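PDB 2QIK: putative gamma-glutamylcyclotransferase YkqA from Bacillus subtilis, which is a putative gamma-glutamylcyclotransferase, which probably releases gamma-glutamyl groups as cyclic 5-oxoproline. Local coordinates for residues T10-L21 with C67-F75; C26-K34 with V83-K92. One frame throughout, in Å; residues are numbered along the deposited sequence. Where two conformers were deposited one is given.

Contact 1 (T10-L21 with C67-F75); sequences TLRKHEKNHHLL and CIHKLDQFF
L20 lays CD1 over one face of the F74 ring, a CH-pi contact 3.7 Å from CD1 to the ring centroid and 18° off its normal. The contact joins the loop after strand 3-7 of the gamma-glutamylcyclotransferase fold, in which T10 and L11 probably belong to the substrate site, as in relatives, to one side of helix 65-74 and to F75 just beyond it. Beside it, L11 and L71 meet tip to tip, CD2 to CD2 at 3.9 Å, while L11 CD1 lies 4.0 Å from F75 CE1. L21 CD2 fills the corner between C67 SG and L71 CD1. F74 CG stands anti to the backbone N (chi1 -168°), which swings the ring out to L20 and N17; the N17 amide crosses it with planes 67° apart. K70 NZ reaches the 3-10 turn through two waters, one bound to H19 O and the other to L20 O. T10 OG1, at the edge of the F75 ring, accepts from N17 ND2 at 2.9 Å. Replacing N17 with an alanine would probably leave the T10 hydroxyl without its amide donor and uncover part of the F74 ring. Further out, R12 forms salt bridges with E59 and D114, and H18 ND1 donates to L11 O at 2.7 Å.

Contact 2 (C26-K34 with V83-K92); sequences CINEQARTK and VFVETDVGIK
R32 and E86 form an antiparallel hydrogen-bonded pair: R32 N donates to E86 O, and E86 N to R32 O at 2.8 Å. Two CA-H...O contacts flank these bonds, from A31 CA to E86 O and from V85 CA to R32 O.

The same two residues are joined by a salt bridge. R32 NE (2.8 Å) and NH2 (3.0 Å) both donate to E86 OE1, which lies in the guanidinium plane; NH2 meets its syn lone pair, whereas NE comes from above the carboxylate, the two planes being 62° apart. Y57 binds R32 NH1, and Y55 adds a cation-pi contact.

Among the other polar groups, T33 OG1, anti to the backbone N (chi1 -162°), points across to F84 O and donates to it at 2.7 Å, from above the carbonyl plane. A water bridges Q30 O and D88 N. T87 OG1 accepts from V89 N in an ST turn and donates to G90 O. The N28 amide packs on T87, crossing it at about a right angle with OD1 3.4 Å from T87 CB; its buried ND2 has no hydrogen-bonding partner.

Apolar contact is made by A31 CB on V85 CG1, 3.7 Å apart, with F6 beside both.

I27 and N28, both facing V60, form a classic beta bulge in strand 25-34, which pairs with strand 79-87, the inner arm of the hairpin 79-98, in the antiparallel sheet of the AIG2-like fold.

Overall arrangement
Both contacts lie in the N-terminal AIG2-like region, with centres about 19 Å apart and nearest atoms about 5 Å apart, without touching. Their segments alternate along the chain: loop 10-21, strand segment 26-34, helix segment 67-75, then hairpin segment 83-92. Contact 2 belongs to the five-stranded antiparallel sheet, ordered 3-7, 55-63, 25-34, 79-87, 90-98; contact 1 joins the loop leaving strand 3-7 to helix 65-74, which follows strand 55-63 and precedes strand 79-87. Strand 3-7 touches both, through L5 in contact 1 and F6 in contact 2. The probable substrate site lies close to both: T10 and L11 are in contact 1, and the T33 side chain of contact 2 is about 7 Å from that of Y8.

Contact 1 (T10-L21 with C67-F75)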
loop_
_atom_site.group_PDB
_atom_site.type_symbol
_atom_site.label_atom_id
_atom_site.label_comp_id
_atom_site.label_asym_id
_atom_site.label_seq_id
_atom_site.Cartn_x
_atom_site.Cartn_y
_atom_site.Cartn_z
ATOM N N THR A 10 16.212 -1.625 3.757
ATOM C CA THR A 10 16.423 -2.831 4.526
ATOM C C THR A 10 15.850 -2.844 5.911
ATOM O O THR A 10 15.800 -3.905 6.548
ATOM C CB THR A 10 17.923 -3.202 4.652
ATOM O OG1 THR A 10 18.577 -2.320 5.555
ATOM C CG2 THR A 10 18.621 -3.182 3.295
ATOM N N LEU A 11 15.405 -1.709 6.406
ATOM C CA LEU A 11 14.722 -1.553 7.697
ATOM C C LEU A 11 13.214 -1.695 7.609
ATOM O O LEU A 11 12.566 -1.721 8.649
ATOM C CB LEU A 11 15.060 -0.236 8.324
ATOM C CG LEU A 11 16.524 -0.028 8.729
ATOM C CD1 LEU A 11 16.750 1.430 9.165
ATOM C CD2 LEU A 11 16.893 -0.990 9.820
ATOM N N ARG A 12 12.643 -1.720 6.396
ATOM C CA ARG A 12 11.214 -1.886 6.284
ATOM C C ARG A 12 10.781 -3.266 6.834
ATOM O O ARG A 12 11.587 -4.210 6.925
ATOM C CB ARG A 12 10.696 -1.734 4.833
ATOM C CG ARG A 12 10.783 -0.288 4.348
ATOM C CD ARG A 12 10.229 -0.143 2.924
ATOM N NE ARG A 12 8.805 -0.415 2.907
ATOM C CZ ARG A 12 8.071 -0.325 1.850
ATOM N NH1 ARG A 12 8.538 0.104 0.695
ATOM N NH2 ARG A 12 6.799 -0.671 1.871
ATOM N N LYS A 13 9.516 -3.373 7.156
ATOM C CA LYS A 13 8.993 -4.614 7.728
ATOM C C LYS A 13 9.312 -5.749 6.795
ATOM O O LYS A 13 9.185 -5.624 5.586
ATOM C CB LYS A 13 7.474 -4.461 7.967
ATOM C CG LYS A 13 6.878 -5.492 8.862
ATOM C CD LYS A 13 5.323 -5.265 8.933
ATOM C CE LYS A 13 4.764 -6.056 10.061
ATOM N NZ LYS A 13 3.264 -5.862 10.151
ATOM N N HIS A 14 9.678 -6.893 7.339
ATOM C CA HIS A 14 9.965 -8.074 6.586
ATOM C C HIS A 14 11.168 -7.960 5.667
ATOM O O HIS A 14 11.370 -8.820 4.758
ATOM C CB HIS A 14 8.774 -8.585 5.749
ATOM C CG HIS A 14 7.541 -8.719 6.557
ATOM N ND1 HIS A 14 6.325 -8.169 6.299
ATOM C CD2 HIS A 14 7.407 -9.381 7.732
ATOM C CE1 HIS A 14 5.490 -8.469 7.286
ATOM N NE2 HIS A 14 6.115 -9.237 8.144
ATOM N N GLU A 15 12.063 -7.034 5.959
ATOM C CA GLU A 15 13.328 -6.952 5.222
ATOM C C GLU A 15 14.455 -7.328 6.202
ATOM O O GLU A 15 14.276 -7.420 7.420
ATOM C CB GLU A 15 13.547 -5.508 4.757
ATOM C CG GLU A 15 12.472 -5.018 3.793
ATOM C CD GLU A 15 12.528 -5.557 2.395
ATOM O OE1 GLU A 15 13.296 -6.483 2.066
ATOM O OE2 GLU A 15 11.787 -4.987 1.564
ATOM N N LYS A 16 15.636 -7.602 5.613
ATOM C CA LYS A 16 16.692 -8.286 6.351
ATOM C C LYS A 16 17.194 -7.556 7.575
ATOM O O LYS A 16 17.703 -8.171 8.510
ATOM C CB LYS A 16 17.829 -8.632 5.440
ATOM C CG LYS A 16 18.545 -7.471 4.865
ATOM C CD LYS A 16 19.639 -7.918 3.939
ATOM C CE LYS A 16 20.361 -6.718 3.311
ATOM N NZ LYS A 16 21.450 -7.116 2.389
ATOM N N ASN A 17 17.108 -6.242 7.620
ATOM C CA ASN A 17 17.567 -5.487 8.814
ATOM C C ASN A 17 16.478 -4.997 9.734
ATOM O O ASN A 17 16.744 -4.229 10.661
ATOM C CB ASN A 17 18.561 -4.373 8.423
ATOM C CG ASN A 17 19.842 -4.937 7.795
ATOM O OD1 ASN A 17 20.367 -5.932 8.272
ATOM N ND2 ASN A 17 20.330 -4.280 6.792
ATOM N N HIS A 18 15.231 -5.408 9.490
ATOM C CA HIS A 18 14.123 -4.852 10.251
ATOM C C HIS A 18 14.245 -5.143 11.745
ATOM O O HIS A 18 13.794 -4.348 12.557
ATOM C CB HIS A 18 12.828 -5.381 9.705
ATOM C CG HIS A 18 11.616 -4.820 10.360
ATOM N ND1 HIS A 18 11.251 -3.501 10.241
ATOM C CD2 HIS A 18 10.719 -5.372 11.199
ATOM C CE1 HIS A 18 10.145 -3.300 10.947
ATOM N NE2 HIS A 18 9.818 -4.419 11.558
ATOM N N HIS A 19 14.885 -6.266 12.093
ATOM C CA HIS A 19 15.044 -6.610 13.489
ATOM C C HIS A 19 15.788 -5.545 14.282
ATOM O O HIS A 19 15.617 -5.490 15.501
ATOM C CB HIS A 19 15.776 -7.953 13.642
ATOM C CG HIS A 19 17.149 -7.926 13.141
ATOM N ND1 HIS A 19 17.495 -8.176 11.835
ATOM C CD2 HIS A 19 18.318 -7.724 13.812
ATOM C CE1 HIS A 19 18.798 -8.063 11.696
ATOM N NE2 HIS A 19 19.329 -7.756 12.856
ATOM N N LEU A 20 16.606 -4.716 13.634
ATOM C CA LEU A 20 17.249 -3.615 14.319
ATOM C C LEU A 20 16.345 -2.619 14.958
ATOM O O LEU A 20 16.740 -1.951 15.916
ATOM C CB LEU A 20 18.263 -2.935 13.438
ATOM C CG LEU A 20 19.435 -3.711 12.880
ATOM C CD1 LEU A 20 20.242 -2.896 11.833
ATOM C CD2 LEU A 20 20.365 -4.183 13.965
ATOM N N LEU A 21 15.126 -2.505 14.420
ATOM C CA LEU A 21 14.129 -1.628 14.983
ATOM C C LEU A 21 13.526 -2.236 16.239
ATOM O O LEU A 21 12.755 -1.552 16.949
ATOM C CB LEU A 21 13.015 -1.284 14.004
ATOM C CG LEU A 21 13.465 -0.624 12.722
ATOM C CD1 LEU A 21 12.292 -0.193 11.892
ATOM C CD2 LEU A 21 14.427 0.555 12.940
ATOM N N CYS A 67 17.615 2.613 19.839
ATOM C CA CYS A 67 17.445 2.193 18.443
ATOM C C CYS A 67 18.222 3.084 17.516
ATOM O O CYS A 67 18.968 2.596 16.661
ATOM C CB CYS A 67 15.952 2.219 18.126
ATOM S SG CYS A 67 15.629 1.865 16.361
ATOM N N ILE A 68 18.102 4.386 17.704
ATOM C CA ILE A 68 18.867 5.306 16.820
ATOM C C ILE A 68 20.375 5.122 16.965
ATOM O O ILE A 68 21.083 5.119 15.962
ATOM C CB ILE A 68 18.429 6.767 17.010
ATOM C CG1 ILE A 68 16.962 6.956 16.703
ATOM C CG2 ILE A 68 19.274 7.733 16.188
ATOM C CD1 ILE A 68 16.545 6.509 15.247
ATOM N N HIS A 69 20.876 4.918 18.203
ATOM C CA HIS A 69 22.291 4.572 18.312
ATOM C C HIS A 69 22.682 3.314 17.554
ATOM O O HIS A 69 23.723 3.254 16.915
ATOM C CB HIS A 69 22.737 4.385 19.771
ATOM C CG HIS A 69 22.832 5.649 20.563
ATOM N ND1 HIS A 69 22.236 5.899 21.789
ATOM C CD2 HIS A 69 23.438 6.819 20.224
ATOM C CE1 HIS A 69 22.510 7.146 22.178
ATOM N NE2 HIS A 69 23.250 7.710 21.232
ATOM N N LYS A 70 21.845 2.263 17.678
ATOM C CA LYS A 70 22.091 0.997 17.022
ATOM C C LYS A 70 22.189 1.224 15.508
ATOM O O LYS A 70 23.003 0.634 14.813
ATOM C CB LYS A 70 21.048 -0.083 17.398
ATOM C CG LYS A 70 21.166 -0.520 18.764
ATOM C CD LYS A 70 19.994 -1.190 19.330
ATOM C CE LYS A 70 19.941 -2.481 18.945
ATOM N NZ LYS A 70 18.657 -3.188 19.304
ATOM N N LEU A 71 21.241 1.979 14.981
ATOM C CA LEU A 71 21.249 2.286 13.544
ATOM C C LEU A 71 22.462 3.110 13.127
ATOM O O LEU A 71 23.095 2.838 12.104
ATOM C CB LEU A 71 19.948 3.016 13.141
ATOM C CG LEU A 71 18.671 2.205 13.381
ATOM C CD1 LEU A 71 17.483 3.041 12.875
ATOM C CD2 LEU A 71 18.672 0.854 12.763
ATOM N N ASP A 72 22.810 4.154 13.893
ATOM C CA ASP A 72 23.983 4.877 13.630
ATOM C C ASP A 72 25.231 3.993 13.518
ATOM O O ASP A 72 26.068 4.169 12.632
ATOM C CB ASP A 72 24.235 5.896 14.735
ATOM C CG ASP A 72 23.266 7.008 14.813
ATOM O OD1 ASP A 72 22.567 7.336 13.824
ATOM O OD2 ASP A 72 23.246 7.724 15.861
ATOM N N GLN A 73 25.332 3.045 14.424
ATOM C CA GLN A 73 26.485 2.158 14.430
ATOM C C GLN A 73 26.456 1.135 13.314
ATOM O O GLN A 73 27.541 0.805 12.789
ATOM C CB GLN A 73 26.616 1.399 15.738
ATOM C CG GLN A 73 26.919 2.248 16.902
ATOM C CD GLN A 73 26.858 1.482 18.215
ATOM O OE1 GLN A 73 26.485 2.096 19.215
ATOM N NE2 GLN A 73 27.247 0.212 18.231
ATOM N N PHE A 74 25.283 0.604 12.955
ATOM C CA PHE A 74 25.176 -0.407 11.911
ATOM C C PHE A 74 25.492 0.163 10.534
ATOM O O PHE A 74 26.178 -0.454 9.724
ATOM C CB PHE A 74 23.824 -1.072 12.009
ATOM C CG PHE A 74 23.724 -2.305 11.173
ATOM C CD1 PHE A 74 24.105 -3.526 11.697
ATOM C CD2 PHE A 74 23.246 -2.234 9.902
ATOM C CE1 PHE A 74 24.017 -4.652 10.978
ATOM C CE2 PHE A 74 23.166 -3.404 9.117
ATOM C CZ PHE A 74 23.555 -4.583 9.656
ATOM N N PHE A 75 24.889 1.337 10.270
ATOM C CA PHE A 75 24.953 1.975 8.953
ATOM C C PHE A 75 26.161 2.883 8.760
ATOM O O PHE A 75 26.062 4.075 8.658
ATOM C CB PHE A 75 23.632 2.713 8.645
ATOM C CG PHE A 75 22.493 1.780 8.391
ATOM C CD1 PHE A 75 21.618 1.350 9.403
ATOM C CD2 PHE A 75 22.311 1.287 7.149
ATOM C CE1 PHE A 75 20.626 0.445 9.186
ATOM C CE2 PHE A 75 21.277 0.414 6.921
ATOM C CZ PHE A 75 20.459 -0.008 7.952
HETATM O O HOH W 1 17.915 -5.168 17.503
HETATM O O HOH W 2 16.709 -1.209 18.661
#

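Contact 2 (C26-K34 with V83-K92)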
loop_
_atom_site.group_PDB
_atom_site.type_symbol
_atom_site.label_atom_id
_atom_site.label_comp_id
_atom_site.label_asym_id
_atom_site.label_seq_id
_atom_site.Cartn_x
_atom_site.Cartn_y
_atom_site.Cartn_z
ATOM N N CYS A 26 5.124 0.806 14.832
ATOM C CA CYS A 26 4.891 1.296 13.473
ATOM C C CYS A 26 3.744 2.309 13.555
ATOM O O CYS A 26 2.611 1.948 13.943
ATOM C CB CYS A 26 4.555 0.164 12.517
ATOM S SG CYS A 26 4.294 0.758 10.853
ATOM N N ILE A 27 4.061 3.566 13.275
ATOM C CA ILE A 27 3.081 4.618 13.289
ATOM C C ILE A 27 2.307 4.703 11.929
ATOM O O ILE A 27 1.117 4.970 11.909
ATOM C CB ILE A 27 3.768 5.940 13.651
ATOM C CG1 ILE A 27 4.620 5.840 14.929
ATOM C CG2 ILE A 27 2.696 7.057 13.786
ATOM C CD1 ILE A 27 3.780 5.328 16.124
ATOM N N ASN A 28 3.031 4.517 10.834
ATOM C CA ASN A 28 2.419 4.499 9.518
ATOM C C ASN A 28 3.068 3.467 8.650
ATOM O O ASN A 28 4.253 3.500 8.383
ATOM C CB ASN A 28 2.562 5.847 8.832
ATOM C CG ASN A 28 1.862 6.968 9.547
ATOM O OD1 ASN A 28 0.639 7.202 9.319
ATOM N ND2 ASN A 28 2.555 7.625 10.375
ATOM N N GLU A 29 2.238 2.570 8.131
ATOM C CA GLU A 29 2.656 1.626 7.126
ATOM C C GLU A 29 2.739 2.235 5.737
ATOM O O GLU A 29 3.483 1.720 4.874
ATOM C CB GLU A 29 1.644 0.419 7.037
ATOM C CG GLU A 29 1.515 -0.339 8.336
ATOM C CD GLU A 29 0.409 -1.382 8.331
ATOM O OE1 GLU A 29 0.133 -1.931 9.375
ATOM O OE2 GLU A 29 -0.124 -1.715 7.263
ATOM N N GLN A 30 1.992 3.298 5.527
ATOM C CA GLN A 30 1.906 3.922 4.209
ATOM C C GLN A 30 2.427 5.353 4.376
ATOM O O GLN A 30 1.890 6.165 5.129
ATOM C CB GLN A 30 0.491 3.956 3.672
ATOM C CG GLN A 30 -0.178 2.553 3.641
ATOM C CD GLN A 30 0.596 1.503 2.892
ATOM O OE1 GLN A 30 1.374 1.794 1.986
ATOM N NE2 GLN A 30 0.338 0.215 3.257
ATOM N N ALA A 31 3.531 5.686 3.743
ATOM C CA ALA A 31 4.164 6.984 3.935
ATOM C C ALA A 31 5.087 7.283 2.755
ATOM O O ALA A 31 5.540 6.357 2.079
ATOM C CB ALA A 31 4.964 7.018 5.228
ATOM N N ARG A 32 5.372 8.549 2.536
ATOM C CA ARG A 32 6.252 8.939 1.439
ATOM C C ARG A 32 6.901 10.280 1.747
ATOM O O ARG A 32 6.412 11.085 2.515
ATOM C CB ARG A 32 5.500 8.991 0.069
ATOM C CG ARG A 32 4.565 10.144 -0.083
ATOM C CD ARG A 32 3.803 10.083 -1.377
ATOM N NE ARG A 32 3.088 11.298 -1.646
ATOM C CZ ARG A 32 2.401 11.532 -2.742
ATOM N NH1 ARG A 32 2.316 10.622 -3.687
ATOM N NH2 ARG A 32 1.858 12.705 -2.899
ATOM N N THR A 33 7.987 10.520 1.031
ATOM C CA THR A 33 8.650 11.828 1.033
ATOM C C THR A 33 9.184 12.122 -0.351
ATOM O O THR A 33 9.624 11.233 -1.057
ATOM C CB THR A 33 9.721 11.879 2.106
ATOM O OG1 THR A 33 10.095 13.218 2.419
ATOM C CG2 THR A 33 10.948 11.078 1.823
ATOM N N LYS A 34 9.194 13.385 -0.742
ATOM C CA LYS A 34 9.619 13.774 -2.068
ATOM C C LYS A 34 11.150 13.522 -2.193
ATOM O O LYS A 34 11.935 13.985 -1.349
ATOM C CB LYS A 34 9.290 15.229 -2.371
ATOM C CG LYS A 34 9.748 15.623 -3.769
ATOM C CD LYS A 34 9.053 16.852 -4.321
ATOM C CE LYS A 34 7.631 16.627 -4.832
ATOM N NZ LYS A 34 6.953 17.876 -5.114
ATOM N N VAL A 83 13.140 14.795 7.278
ATOM C CA VAL A 83 12.320 15.145 6.160
ATOM C C VAL A 83 10.859 15.277 6.600
ATOM O O VAL A 83 10.458 14.695 7.625
ATOM C CB VAL A 83 12.405 14.124 5.022
ATOM C CG1 VAL A 83 13.765 14.176 4.274
ATOM C CG2 VAL A 83 12.169 12.730 5.491
ATOM N N PHE A 84 10.088 15.989 5.833
ATOM C CA PHE A 84 8.641 15.979 5.941
ATOM C C PHE A 84 8.081 14.789 5.211
ATOM O O PHE A 84 8.376 14.590 4.041
ATOM C CB PHE A 84 8.018 17.236 5.344
ATOM C CG PHE A 84 8.197 18.484 6.137
ATOM C CD1 PHE A 84 7.455 18.718 7.203
ATOM C CD2 PHE A 84 9.081 19.437 5.726
ATOM C CE1 PHE A 84 7.629 19.922 7.932
ATOM C CE2 PHE A 84 9.276 20.591 6.480
ATOM C CZ PHE A 84 8.594 20.827 7.559
ATOM N N VAL A 85 7.340 13.982 5.940
ATOM C CA VAL A 85 6.753 12.735 5.451
ATOM C C VAL A 85 5.216 12.877 5.329
ATOM O O VAL A 85 4.548 13.235 6.308
ATOM C CB VAL A 85 7.096 11.590 6.391
ATOM C CG1 VAL A 85 6.434 10.289 5.923
ATOM C CG2 VAL A 85 8.548 11.395 6.489
ATOM N N GLU A 86 4.682 12.563 4.155
ATOM C CA GLU A 86 3.257 12.582 3.924
ATOM C C GLU A 86 2.682 11.204 4.300
ATOM O O GLU A 86 3.216 10.165 3.917
ATOM C CB GLU A 86 2.977 12.843 2.434
ATOM C CG GLU A 86 3.393 14.226 1.897
ATOM C CD GLU A 86 3.411 14.425 0.387
ATOM O OE1 GLU A 86 2.671 13.755 -0.264
ATOM O OE2 GLU A 86 4.091 15.426 -0.158
ATOM N N THR A 87 1.616 11.192 5.054
ATOM C CA THR A 87 0.897 9.989 5.488
ATOM C C THR A 87 -0.565 10.153 5.273
ATOM O O THR A 87 -1.032 11.251 4.941
ATOM C CB THR A 87 1.158 9.646 6.951
ATOM O OG1 THR A 87 0.327 10.447 7.829
ATOM C CG2 THR A 87 2.662 9.787 7.347
ATOM N N ASP A 88 -1.333 9.090 5.488
ATOM C CA ASP A 88 -2.785 9.220 5.305
ATOM C C ASP A 88 -3.432 10.112 6.359
ATOM O O ASP A 88 -4.619 10.458 6.178
ATOM C CB ASP A 88 -3.432 7.852 5.320
ATOM C CG ASP A 88 -3.187 7.046 4.087
ATOM O OD1 ASP A 88 -2.452 7.472 3.174
ATOM O OD2 ASP A 88 -3.700 5.905 4.022
ATOM N N VAL A 89 -2.722 10.440 7.452
ATOM C CA VAL A 89 -3.250 11.270 8.488
ATOM C C VAL A 89 -2.400 12.499 8.802
ATOM O O VAL A 89 -2.566 13.200 9.843
ATOM C CB VAL A 89 -3.493 10.458 9.729
ATOM C CG1 VAL A 89 -4.497 9.357 9.520
ATOM C CG2 VAL A 89 -2.153 9.898 10.308
ATOM N N GLY A 90 -1.858 13.035 7.801
ATOM C CA GLY A 90 -1.109 14.232 7.906
ATOM C C GLY A 90 0.362 14.120 7.640
ATOM O O GLY A 90 0.912 13.086 7.428
ATOM N N ILE A 91 0.997 15.286 7.733
ATOM C CA ILE A 91 2.420 15.438 7.468
ATOM C C ILE A 91 3.155 15.378 8.746
ATOM O O ILE A 91 2.791 16.077 9.687
ATOM C CB ILE A 91 2.630 16.690 6.555
ATOM C CG1 ILE A 91 1.856 16.310 5.230
ATOM C CG2 ILE A 91 4.061 16.877 6.281
ATOM C CD1 ILE A 91 1.846 17.283 4.112
ATOM N N LYS A 92 4.261 14.611 8.780
ATOM C CA LYS A 92 5.055 14.312 9.977
ATOM C C LYS A 92 6.506 14.657 9.696
ATOM O O LYS A 92 6.972 14.440 8.597
ATOM C CB LYS A 92 4.963 12.792 10.299
ATOM C CG LYS A 92 3.575 12.343 10.620
ATOM C CD LYS A 92 3.571 10.977 11.234
ATOM C CE LYS A 92 2.111 10.504 11.594
ATOM N NZ LYS A 92 1.494 11.194 12.763
HETATM O O HOH W 3 -0.398 6.529 6.471
HETATM O O HOH W 4 7.486 14.941 1.075
#